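Local coordinates for protein putative thioesterase II (Thermobifida fusca, PDB 3BBJ) that probably hydrolyses acyl-CoA thioesters, as a putative thioesterase II built from two hot-dog domains in one chain, at residues M5-S10 / P28-G33; T92-F95 / T100-T103; P157-A162 / E173-V178. All coordinates share one frame; numbering follows the deposited sequence.

Interaction 1. Residues M5-S10 / P28-G33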
HETATM    1  N   MSE A   5     -32.090   8.919  -2.998  1.00 64.91           N
HETATM    2  CA  MSE A   5     -31.051   7.855  -2.977  1.00 63.80           C
HETATM    3  C   MSE A   5     -30.404   7.670  -4.367  1.00 61.65           C
HETATM    4  O   MSE A   5     -31.056   7.878  -5.384  1.00 60.76           O
HETATM    5  CB  MSE A   5     -31.682   6.534  -2.507  1.00 63.04           C
ATOM      6  N   THR A   6     -29.107   7.337  -4.381  1.00 58.27           N
ATOM      7  CA  THR A   6     -28.404   6.886  -5.575  1.00 55.68           C
ATOM      8  C   THR A   6     -28.335   5.369  -5.452  1.00 54.28           C
ATOM      9  O   THR A   6     -28.414   4.821  -4.329  1.00 53.97           O
ATOM     10  CB  THR A   6     -26.950   7.411  -5.643  1.00 56.47           C
ATOM     11  OG1 THR A   6     -26.183   6.880  -4.548  1.00 59.45           O
ATOM     12  CG2 THR A   6     -26.903   8.935  -5.610  1.00 55.80           C
ATOM     13  N   ARG A   7     -28.193   4.686  -6.587  1.00 51.10           N
ATOM     14  CA  ARG A   7     -28.063   3.211  -6.591  1.00 51.29           C
ATOM     15  C   ARG A   7     -26.980   2.698  -5.612  1.00 50.22           C
ATOM     16  O   ARG A   7     -27.159   1.698  -4.939  1.00 49.46           O
ATOM     17  CB  ARG A   7     -27.713   2.704  -7.992  1.00 50.55           C
ATOM     18  CG  ARG A   7     -27.867   1.213  -8.137  1.00 50.86           C
ATOM     19  CD  ARG A   7     -27.119   0.673  -9.314  1.00 51.72           C
ATOM     20  NE  ARG A   7     -27.336  -0.772  -9.398  1.00 54.67           N
ATOM     21  CZ  ARG A   7     -28.164  -1.377 -10.252  1.00 52.25           C
ATOM     22  NH1 ARG A   7     -28.840  -0.697 -11.176  1.00 50.88           N
ATOM     23  NH2 ARG A   7     -28.283  -2.692 -10.204  1.00 49.75           N
ATOM     24  N   PHE A   8     -25.861   3.402  -5.564  1.00 50.80           N
ATOM     25  CA  PHE A   8     -24.747   3.098  -4.659  1.00 50.82           C
ATOM     26  C   PHE A   8     -25.151   3.086  -3.194  1.00 52.98           C
ATOM     27  O   PHE A   8     -24.746   2.193  -2.446  1.00 53.26           O
ATOM     28  CB  PHE A   8     -23.662   4.147  -4.868  1.00 48.86           C
ATOM     29  CG  PHE A   8     -22.437   3.966  -4.002  1.00 48.24           C
ATOM     30  CD1 PHE A   8     -21.452   3.062  -4.361  1.00 44.50           C
ATOM     31  CD2 PHE A   8     -22.239   4.761  -2.868  1.00 48.81           C
ATOM     32  CE1 PHE A   8     -20.293   2.924  -3.584  1.00 47.50           C
ATOM     33  CE2 PHE A   8     -21.085   4.622  -2.086  1.00 46.77           C
ATOM     34  CZ  PHE A   8     -20.119   3.704  -2.454  1.00 41.87           C
ATOM     35  N   ASP A   9     -25.916   4.095  -2.773  1.00 55.17           N
ATOM     36  CA  ASP A   9     -26.390   4.165  -1.373  1.00 56.90           C
ATOM     37  C   ASP A   9     -27.150   2.885  -0.992  1.00 57.20           C
ATOM     38  O   ASP A   9     -26.928   2.305   0.066  1.00 57.77           O
ATOM     39  CB  ASP A   9     -27.304   5.376  -1.153  1.00 58.06           C
ATOM     40  CG  ASP A   9     -26.546   6.701  -1.118  1.00 63.63           C
ATOM     41  OD1 ASP A   9     -25.319   6.679  -0.864  1.00 63.11           O
ATOM     42  OD2 ASP A   9     -27.192   7.768  -1.327  1.00 67.81           O
ATOM     43  N   SER A  10     -28.044   2.456  -1.871  1.00 57.77           N
ATOM     44  CA  SER A  10     -28.818   1.238  -1.661  1.00 58.98           C
ATOM     45  C   SER A  10     -27.956  -0.015  -1.770  1.00 57.58           C
ATOM     46  O   SER A  10     -28.012  -0.904  -0.912  1.00 58.19           O
ATOM     47  CB  SER A  10     -29.957   1.158  -2.692  1.00 61.21           C
ATOM     48  OG  SER A  10     -30.550  -0.134  -2.725  1.00 67.52           O
ATOM     49  N   PRO A  28     -25.657  -7.197  -8.349  1.00 52.39           N
ATOM     50  CA  PRO A  28     -25.070  -7.732  -9.586  1.00 51.97           C
ATOM     51  C   PRO A  28     -24.764  -6.668 -10.652  1.00 51.21           C
ATOM     52  O   PRO A  28     -24.086  -6.959 -11.647  1.00 49.88           O
ATOM     53  CB  PRO A  28     -26.137  -8.712 -10.082  1.00 52.90           C
ATOM     54  CG  PRO A  28     -27.396  -8.258  -9.461  1.00 53.25           C
ATOM     55  CD  PRO A  28     -27.034  -7.682  -8.140  1.00 50.59           C
ATOM     56  N   GLY A  29     -25.303  -5.464 -10.461  1.00 50.77           N
ATOM     57  CA  GLY A  29     -24.981  -4.321 -11.311  1.00 50.65           C
ATOM     58  C   GLY A  29     -23.505  -3.916 -11.244  1.00 49.07           C
ATOM     59  O   GLY A  29     -23.026  -3.170 -12.100  1.00 47.55           O
ATOM     60  N   TYR A  30     -22.791  -4.401 -10.224  1.00 48.59           N
ATOM     61  CA  TYR A  30     -21.365  -4.088 -10.040  1.00 48.48           C
ATOM     62  C   TYR A  30     -20.473  -5.239 -10.485  1.00 48.81           C
ATOM     63  O   TYR A  30     -19.272  -5.267 -10.173  1.00 47.18           O
ATOM     64  CB  TYR A  30     -21.088  -3.691  -8.587  1.00 48.84           C
ATOM     65  CG  TYR A  30     -21.735  -2.359  -8.226  1.00 48.05           C
ATOM     66  CD1 TYR A  30     -23.055  -2.306  -7.795  1.00 51.23           C
ATOM     67  CD2 TYR A  30     -21.046  -1.158  -8.374  1.00 42.21           C
ATOM     68  CE1 TYR A  30     -23.659  -1.100  -7.483  1.00 52.44           C
ATOM     69  CE2 TYR A  30     -21.650   0.063  -8.065  1.00 43.99           C
ATOM     70  CZ  TYR A  30     -22.961   0.077  -7.625  1.00 48.35           C
ATOM     71  OH  TYR A  30     -23.589   1.255  -7.317  1.00 46.28           O
ATOM     72  N   LEU A  31     -21.058  -6.172 -11.249  1.00 50.07           N
ATOM     73  CA  LEU A  31     -20.312  -7.305 -11.772  1.00 50.06           C
ATOM     74  C   LEU A  31     -19.492  -6.801 -12.929  1.00 50.04           C
ATOM     75  O   LEU A  31     -19.940  -5.940 -13.688  1.00 49.25           O
ATOM     76  CB  LEU A  31     -21.237  -8.430 -12.245  1.00 49.33           C
ATOM     77  CG  LEU A  31     -21.953  -9.297 -11.200  1.00 52.04           C
ATOM     78  CD1 LEU A  31     -23.009 -10.149 -11.901  1.00 52.03           C
ATOM     79  CD2 LEU A  31     -21.006 -10.189 -10.388  1.00 45.43           C
ATOM     80  N   ILE A  32     -18.281  -7.324 -13.032  1.00 50.39           N
ATOM     81  CA  ILE A  32     -17.404  -7.037 -14.148  1.00 52.36           C
ATOM     82  C   ILE A  32     -17.223  -8.308 -15.010  1.00 52.35           C
ATOM     83  O   ILE A  32     -16.180  -8.530 -15.590  1.00 54.22           O
ATOM     84  CB  ILE A  32     -16.019  -6.531 -13.637  1.00 52.18           C
ATOM     85  CG1 ILE A  32     -15.359  -7.548 -12.709  1.00 55.14           C
ATOM     86  CG2 ILE A  32     -16.150  -5.236 -12.922  1.00 48.25           C
ATOM     87  CD1 ILE A  32     -13.904  -7.231 -12.418  1.00 51.84           C
ATOM     88  N   GLY A  33     -18.257  -9.118 -15.118  1.00 53.06           N
ATOM     89  CA  GLY A  33     -18.134 -10.460 -15.661  1.00 52.51           C
ATOM     90  C   GLY A  33     -18.848 -11.367 -14.683  1.00 52.85           C
ATOM     91  O   GLY A  33     -20.009 -11.108 -14.353  1.00 52.46           O
TER

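Interaction 2. Residues T92-F95 / T100-T103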
ATOM      1  N   THR A  92     -11.911  -6.525   9.116  1.00 51.16           N
ATOM      2  CA  THR A  92     -13.221  -6.847   8.575  1.00 52.30           C
ATOM      3  C   THR A  92     -13.021  -7.843   7.432  1.00 52.76           C
ATOM      4  O   THR A  92     -12.158  -7.642   6.554  1.00 52.40           O
ATOM      5  CB  THR A  92     -13.953  -5.564   8.108  1.00 52.12           C
ATOM      6  OG1 THR A  92     -15.217  -5.898   7.519  1.00 56.40           O
ATOM      7  CG2 THR A  92     -13.103  -4.767   7.106  1.00 48.57           C
ATOM      8  N   THR A  93     -13.781  -8.939   7.482  1.00 52.50           N
ATOM      9  CA  THR A  93     -13.667 -10.009   6.496  1.00 51.51           C
ATOM     10  C   THR A  93     -15.038 -10.340   5.875  1.00 51.87           C
ATOM     11  O   THR A  93     -16.053 -10.467   6.584  1.00 50.94           O
ATOM     12  CB  THR A  93     -13.069 -11.265   7.143  1.00 50.77           C
ATOM     13  OG1 THR A  93     -11.889 -10.908   7.880  1.00 53.53           O
ATOM     14  CG2 THR A  93     -12.734 -12.338   6.085  1.00 46.64           C
ATOM     15  N   LEU A  94     -15.047 -10.486   4.545  1.00 51.79           N
ATOM     16  CA  LEU A  94     -16.268 -10.796   3.799  1.00 50.81           C
ATOM     17  C   LEU A  94     -16.331 -12.275   3.456  1.00 51.47           C
ATOM     18  O   LEU A  94     -15.362 -12.836   2.937  1.00 48.12           O
ATOM     19  CB  LEU A  94     -16.334  -9.985   2.514  1.00 50.29           C
ATOM     20  CG  LEU A  94     -17.555 -10.180   1.627  1.00 50.69           C
ATOM     21  CD1 LEU A  94     -18.827  -9.762   2.374  1.00 48.39           C
ATOM     22  CD2 LEU A  94     -17.384  -9.373   0.332  1.00 48.77           C
ATOM     23  N   PHE A  95     -17.492 -12.877   3.747  1.00 53.39           N
ATOM     24  CA  PHE A  95     -17.754 -14.288   3.476  1.00 54.28           C
ATOM     25  C   PHE A  95     -18.930 -14.452   2.534  1.00 55.59           C
ATOM     26  O   PHE A  95     -19.871 -13.665   2.544  1.00 55.38           O
ATOM     27  CB  PHE A  95     -18.093 -15.017   4.758  1.00 52.96           C
ATOM     28  CG  PHE A  95     -16.993 -15.032   5.752  1.00 49.55           C
ATOM     29  CD1 PHE A  95     -16.789 -13.947   6.592  1.00 49.72           C
ATOM     30  CD2 PHE A  95     -16.180 -16.141   5.883  1.00 48.27           C
ATOM     31  CE1 PHE A  95     -15.758 -13.968   7.537  1.00 53.42           C
ATOM     32  CE2 PHE A  95     -15.147 -16.167   6.838  1.00 51.17           C
ATOM     33  CZ  PHE A  95     -14.938 -15.079   7.659  1.00 47.64           C
ATOM     34  N   THR A 100     -14.141 -17.372   2.481  1.00 60.37           N
ATOM     35  CA  THR A 100     -13.661 -16.002   2.631  1.00 58.47           C
ATOM     36  C   THR A 100     -13.350 -15.408   1.255  1.00 55.72           C
ATOM     37  O   THR A 100     -12.688 -16.013   0.431  1.00 53.69           O
ATOM     38  CB  THR A 100     -12.439 -15.866   3.584  1.00 59.81           C
ATOM     39  OG1 THR A 100     -11.383 -16.734   3.160  1.00 61.11           O
ATOM     40  CG2 THR A 100     -12.826 -16.200   5.022  1.00 56.15           C
ATOM     41  N   ILE A 101     -13.858 -14.208   1.021  1.00 54.01           N
ATOM     42  CA  ILE A 101     -13.690 -13.522  -0.249  1.00 52.19           C
ATOM     43  C   ILE A 101     -12.482 -12.565  -0.187  1.00 52.18           C
ATOM     44  O   ILE A 101     -11.550 -12.631  -1.006  1.00 50.45           O
ATOM     45  CB  ILE A 101     -14.981 -12.719  -0.566  1.00 51.60           C
ATOM     46  CG1 ILE A 101     -16.215 -13.646  -0.550  1.00 50.74           C
ATOM     47  CG2 ILE A 101     -14.856 -11.923  -1.884  1.00 50.02           C
ATOM     48  CD1 ILE A 101     -16.184 -14.809  -1.546  1.00 51.12           C
ATOM     49  N   LEU A 102     -12.509 -11.731   0.849  1.00 52.71           N
ATOM     50  CA  LEU A 102     -11.660 -10.576   0.977  1.00 51.38           C
ATOM     51  C   LEU A 102     -11.533 -10.194   2.436  1.00 51.04           C
ATOM     52  O   LEU A 102     -12.501 -10.292   3.182  1.00 51.05           O
ATOM     53  CB  LEU A 102     -12.366  -9.424   0.252  1.00 53.85           C
ATOM     54  CG  LEU A 102     -11.744  -8.027   0.247  1.00 53.53           C
ATOM     55  CD1 LEU A 102     -10.394  -8.079  -0.468  1.00 54.55           C
ATOM     56  CD2 LEU A 102     -12.690  -7.073  -0.425  1.00 50.13           C
ATOM     57  N   THR A 103     -10.340  -9.758   2.840  1.00 50.99           N
ATOM     58  CA  THR A 103     -10.137  -9.194   4.176  1.00 49.55           C
ATOM     59  C   THR A 103      -9.467  -7.824   4.083  1.00 48.64           C
ATOM     60  O   THR A 103      -8.592  -7.606   3.259  1.00 47.86           O
ATOM     61  CB  THR A 103      -9.323 -10.100   5.099  1.00 48.20           C
ATOM     62  OG1 THR A 103      -9.294  -9.517   6.408  1.00 54.95           O
ATOM     63  CG2 THR A 103      -7.909 -10.272   4.604  1.00 46.14           C
TER

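Interaction 3. Residues P157-A162 / E173-V178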
ATOM      1  N   PRO A 157      -8.147  13.624 -23.554  1.00 57.50           N
ATOM      2  CA  PRO A 157      -7.961  13.180 -24.934  1.00 57.88           C
ATOM      3  C   PRO A 157      -6.817  12.174 -25.122  1.00 57.48           C
ATOM      4  O   PRO A 157      -6.966  11.177 -25.827  1.00 56.20           O
ATOM      5  CB  PRO A 157      -7.658  14.490 -25.676  1.00 57.66           C
ATOM      6  CG  PRO A 157      -8.347  15.520 -24.898  1.00 57.45           C
ATOM      7  CD  PRO A 157      -8.183  15.099 -23.466  1.00 57.45           C
ATOM      8  N   ASP A 158      -5.681  12.423 -24.487  1.00 57.70           N
ATOM      9  CA  ASP A 158      -4.570  11.490 -24.596  1.00 58.83           C
ATOM     10  C   ASP A 158      -4.898  10.132 -23.984  1.00 58.05           C
ATOM     11  O   ASP A 158      -4.442   9.095 -24.480  1.00 57.88           O
ATOM     12  CB  ASP A 158      -3.316  12.062 -23.934  1.00 60.67           C
ATOM     13  CG  ASP A 158      -2.671  13.153 -24.752  1.00 63.68           C
ATOM     14  OD1 ASP A 158      -3.034  13.289 -25.939  1.00 63.07           O
ATOM     15  OD2 ASP A 158      -1.797  13.862 -24.208  1.00 67.96           O
ATOM     16  N   SER A 159      -5.662  10.133 -22.896  1.00 57.53           N
ATOM     17  CA  SER A 159      -6.041   8.874 -22.251  1.00 57.05           C
ATOM     18  C   SER A 159      -7.010   8.082 -23.128  1.00 56.47           C
ATOM     19  O   SER A 159      -6.885   6.856 -23.271  1.00 53.83           O
ATOM     20  CB  SER A 159      -6.648   9.140 -20.881  1.00 56.24           C
ATOM     21  OG  SER A 159      -5.693   9.785 -20.070  1.00 57.99           O
ATOM     22  N   TYR A 160      -7.972   8.792 -23.714  1.00 57.78           N
ATOM     23  CA  TYR A 160      -8.914   8.174 -24.650  1.00 59.08           C
ATOM     24  C   TYR A 160      -8.139   7.586 -25.812  1.00 59.20           C
ATOM     25  O   TYR A 160      -8.327   6.426 -26.172  1.00 60.63           O
ATOM     26  CB  TYR A 160      -9.912   9.197 -25.187  1.00 61.06           C
ATOM     27  CG  TYR A 160     -11.003   8.585 -26.064  1.00 65.81           C
ATOM     28  CD1 TYR A 160     -10.729   8.132 -27.360  1.00 63.86           C
ATOM     29  CD2 TYR A 160     -12.308   8.454 -25.588  1.00 68.40           C
ATOM     30  CE1 TYR A 160     -11.726   7.559 -28.153  1.00 67.22           C
ATOM     31  CE2 TYR A 160     -13.315   7.899 -26.374  1.00 71.48           C
ATOM     32  CZ  TYR A 160     -13.020   7.451 -27.657  1.00 69.88           C
ATOM     33  OH  TYR A 160     -14.027   6.905 -28.428  1.00 68.53           O
ATOM     34  N   ALA A 161      -7.270   8.398 -26.401  1.00 59.15           N
ATOM     35  CA  ALA A 161      -6.450   7.951 -27.529  1.00 59.32           C
ATOM     36  C   ALA A 161      -5.710   6.677 -27.171  1.00 58.24           C
ATOM     37  O   ALA A 161      -5.592   5.770 -27.988  1.00 58.80           O
ATOM     38  CB  ALA A 161      -5.448   9.052 -27.967  1.00 59.18           C
ATOM     39  N   ALA A 162      -5.218   6.615 -25.942  1.00 58.70           N
ATOM     40  CA  ALA A 162      -4.470   5.447 -25.471  1.00 59.07           C
ATOM     41  C   ALA A 162      -5.352   4.198 -25.395  1.00 58.57           C
ATOM     42  O   ALA A 162      -4.997   3.138 -25.895  1.00 59.55           O
ATOM     43  CB  ALA A 162      -3.855   5.740 -24.111  1.00 58.12           C
ATOM     44  N   GLU A 173      -0.224   5.834 -18.616  1.00 63.04           N
ATOM     45  CA  GLU A 173      -0.808   6.862 -17.784  1.00 61.50           C
ATOM     46  C   GLU A 173      -2.243   7.171 -18.215  1.00 57.69           C
ATOM     47  O   GLU A 173      -2.512   7.391 -19.391  1.00 57.52           O
ATOM     48  CB  GLU A 173       0.055   8.122 -17.864  1.00 62.35           C
ATOM     49  CG  GLU A 173      -0.487   9.323 -17.061  1.00 72.08           C
ATOM     50  CD  GLU A 173       0.487  10.508 -16.990  1.00 72.22           C
ATOM     51  OE1 GLU A 173       1.667  10.291 -16.610  1.00 82.01           O
ATOM     52  OE2 GLU A 173       0.053  11.656 -17.284  1.00 82.41           O
ATOM     53  N   LEU A 174      -3.173   7.174 -17.271  1.00 53.87           N
ATOM     54  CA  LEU A 174      -4.535   7.589 -17.576  1.00 52.95           C
ATOM     55  C   LEU A 174      -4.910   8.702 -16.626  1.00 52.12           C
ATOM     56  O   LEU A 174      -4.444   8.735 -15.497  1.00 52.58           O
ATOM     57  CB  LEU A 174      -5.535   6.428 -17.458  1.00 51.11           C
ATOM     58  CG  LEU A 174      -5.348   5.272 -18.443  1.00 49.57           C
ATOM     59  CD1 LEU A 174      -6.083   4.013 -17.976  1.00 48.55           C
ATOM     60  CD2 LEU A 174      -5.801   5.680 -19.836  1.00 47.96           C
ATOM     61  N   CYS A 175      -5.720   9.634 -17.099  1.00 52.05           N
ATOM     62  CA  CYS A 175      -6.252  10.667 -16.228  1.00 52.89           C
ATOM     63  C   CYS A 175      -7.571  11.215 -16.742  1.00 51.63           C
ATOM     64  O   CYS A 175      -7.996  10.971 -17.881  1.00 50.92           O
ATOM     65  CB  CYS A 175      -5.248  11.793 -16.021  1.00 54.77           C
ATOM     66  SG  CYS A 175      -4.885  12.702 -17.496  1.00 61.01           S
ATOM     67  N   GLY A 176      -8.237  11.951 -15.878  1.00 50.01           N
ATOM     68  CA  GLY A 176      -9.535  12.455 -16.200  1.00 48.25           C
ATOM     69  C   GLY A 176     -10.338  12.599 -14.934  1.00 47.52           C
ATOM     70  O   GLY A 176      -9.787  12.888 -13.879  1.00 47.87           O
ATOM     71  N   TYR A 177     -11.647  12.405 -15.059  1.00 47.04           N
ATOM     72  CA  TYR A 177     -12.576  12.566 -13.955  1.00 46.49           C
ATOM     73  C   TYR A 177     -13.439  11.320 -13.794  1.00 45.31           C
ATOM     74  O   TYR A 177     -13.777  10.654 -14.773  1.00 45.50           O
ATOM     75  CB  TYR A 177     -13.430  13.819 -14.195  1.00 47.92           C
ATOM     76  CG  TYR A 177     -12.574  15.050 -14.367  1.00 46.24           C
ATOM     77  CD1 TYR A 177     -11.922  15.289 -15.573  1.00 48.29           C
ATOM     78  CD2 TYR A 177     -12.371  15.943 -13.316  1.00 46.60           C
ATOM     79  CE1 TYR A 177     -11.107  16.378 -15.748  1.00 48.00           C
ATOM     80  CE2 TYR A 177     -11.546  17.053 -13.472  1.00 48.29           C
ATOM     81  CZ  TYR A 177     -10.921  17.268 -14.696  1.00 54.76           C
ATOM     82  OH  TYR A 177     -10.106  18.358 -14.881  1.00 51.56           O
ATOM     83  N   VAL A 178     -13.776  11.011 -12.550  1.00 44.35           N
ATOM     84  CA  VAL A 178     -14.615   9.865 -12.235  1.00 44.05           C
ATOM     85  C   VAL A 178     -15.617  10.213 -11.162  1.00 44.75           C
ATOM     86  O   VAL A 178     -15.336  11.029 -10.272  1.00 44.76           O
ATOM     87  CB  VAL A 178     -13.787   8.678 -11.737  1.00 46.14           C
ATOM     88  CG1 VAL A 178     -12.933   9.052 -10.446  1.00 42.02           C
ATOM     89  CG2 VAL A 178     -14.688   7.480 -11.509  1.00 44.79           C
TER

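Interaction 1. Residues M5-S10 / P28-G33
Gly29 and Tyr30 receive the side chains of Arg7 and Phe8, which stand on the first turn of helix 7-11. At Gly29 the touching atom is NH2 of Arg7, 3.8 Å from Gly29 CA; the guanidinium approaches the Gly29 backbone obliquely. The arginine chain is extended from CG to NE, with CG anti to the backbone N (chi1 -167°), which carries the charged end out to the 28-33 loop. There NE is held by a salt bridge to Asp27 and NH2 by another to Asp144, so two carboxylates fix the guanidinium. Asp27 also takes the amide of Gly29 through its other oxygen, tying the arginine and the turn to one residue.

Tyr30 comes next. It runs antiparallel to the Arg7 side chain, its ring plane 69° from the guanidinium, with CE1 4.2 Å from Arg7 NE and OH 4.1 Å from Arg7 CD. This segment belongs to the connection between strand 21-26 and helix 38-51, the long helix of the N-terminal hot-dog domain, and the Tyr30 ring stacks with Tyr40 of that helix. Its hydroxyl ends against the helix start at Phe8, with OH 3.4 Å from Phe8 CA and 3.8 Å from Phe8 CB. The two aromatic side chains cross at about a right angle, and Tyr30 OH meets the Phe8 ring at its edge, near the ring plane, 4.1 Å from CD1. Leu197 of helix 191-198 packs on both aromatics. Thr6 N-caps this turn through a weak bond, Asp9 N to Thr6 OG1 at 3.3 Å. Past Tyr30, Leu31 continues the loop with a backbone hydrogen bond to Phe147.

Interaction 2. Residues T92-F95 / T100-T103
The beta hairpin of strands 88-96 and 99-109, part of the N-terminal hot-dog domain, brings Thr92-Phe95 antiparallel to Thr100-Thr103, the short axes 4.7 Å apart at their closest. Leu94 faces two residues at once, an arrangement that fits a classic beta bulge: its N donates to Leu102 O at 2.9 Å, and its O accepts from Ile101 N at 2.8 Å. Ile101, the extra residue, has near-helical backbone angles, consistent with a local kink in strand 99-109. Its CB lies 4.2 Å from Leu94 CD2. Leu94 and Leu102 both point to the side where Leu45 of helix 38-51 packs on them, the hydrophobic interior between helix and sheet.

Thr93, Phe95, Thr100 and Thr103 line the other face, where Leu81 of the second subunit packs on Thr100 and Thr103. Thr93 pairs with Thr103 in a non-hydrogen-bonded position, and their hydroxyls reach across to each other in a weak OG1-OG1 bond of 3.3 Å. Thr93 has OG1 beside the backbone N (chi1 -49°) and CG2 therefore anti to it, so the methyl leans over the neighbouring strand, 3.6 Å from Leu102 O, while OG1 turns to its mate. Replacing Thr93 with alanine would probably leave the Thr103 hydroxyl without this mate and open a gap beside the Leu102 carbonyl. Two CA-H...O contacts add to the pairing: Thr103 CA sits 3.5 Å from Thr92 O, and Thr93 CA is 3.5 Å from Leu102 O.

Interaction 3. Residues P157-A162 / E173-V178
Ser159 meets Leu174 and Cys175 where the short helix 157-163 lies against strand 173-180 of the C-terminal hot-dog domain; the helix follows strand 151-155, the antiparallel neighbour of that strand. The helix and strand segments run at 125° to each other, their axes 7.3 Å apart at closest approach. Ser159 carries nearly all of the contact on the helix side. On the tight side Ser159 OG, anti to its own carbonyl carbon (chi1 -61°), accepts a hydrogen bond from Cys175 N at 3.0 Å. The SG of the same cysteine stays 4.0 Å from Ser159 OG, a looser approach by the residue whose N grips it. The serine oxygen also bonds to the hydroxyl of Ser156, just ahead of the helix, so one oxygen of a buried residue ties the helix start to the strand. Leu174 lies alongside and packs its CD2 against Ser159, 3.7 Å from CB and 3.8 Å from O.

The loose side lies at Glu173, which is solvent-exposed and approaches with its backbone rather than its carboxylate, its O 4.0 Å from Ser159 OG.

From the N terminus, interaction 1 comes first: it brings residues 5-10 back onto 28-33 and closes a loop that contains strands 14-18 and 21-26, tying the first helix to the connection before helix 38-51. Interaction 2 follows, closing the tight turn between strands 88-96 and 99-109 in the N-terminal hot-dog half. Interaction 3 opens only later, in the C-terminal half, where it shuts the connection from helix 157-163 to strand 173-180. The three are in series; none nests in or crosses another. Interactions 2 and 3 lie on opposite sides of the chain's centre, with centres about 33 Å apart, while interaction 1 has its centre about 19 Å from that of interaction 2.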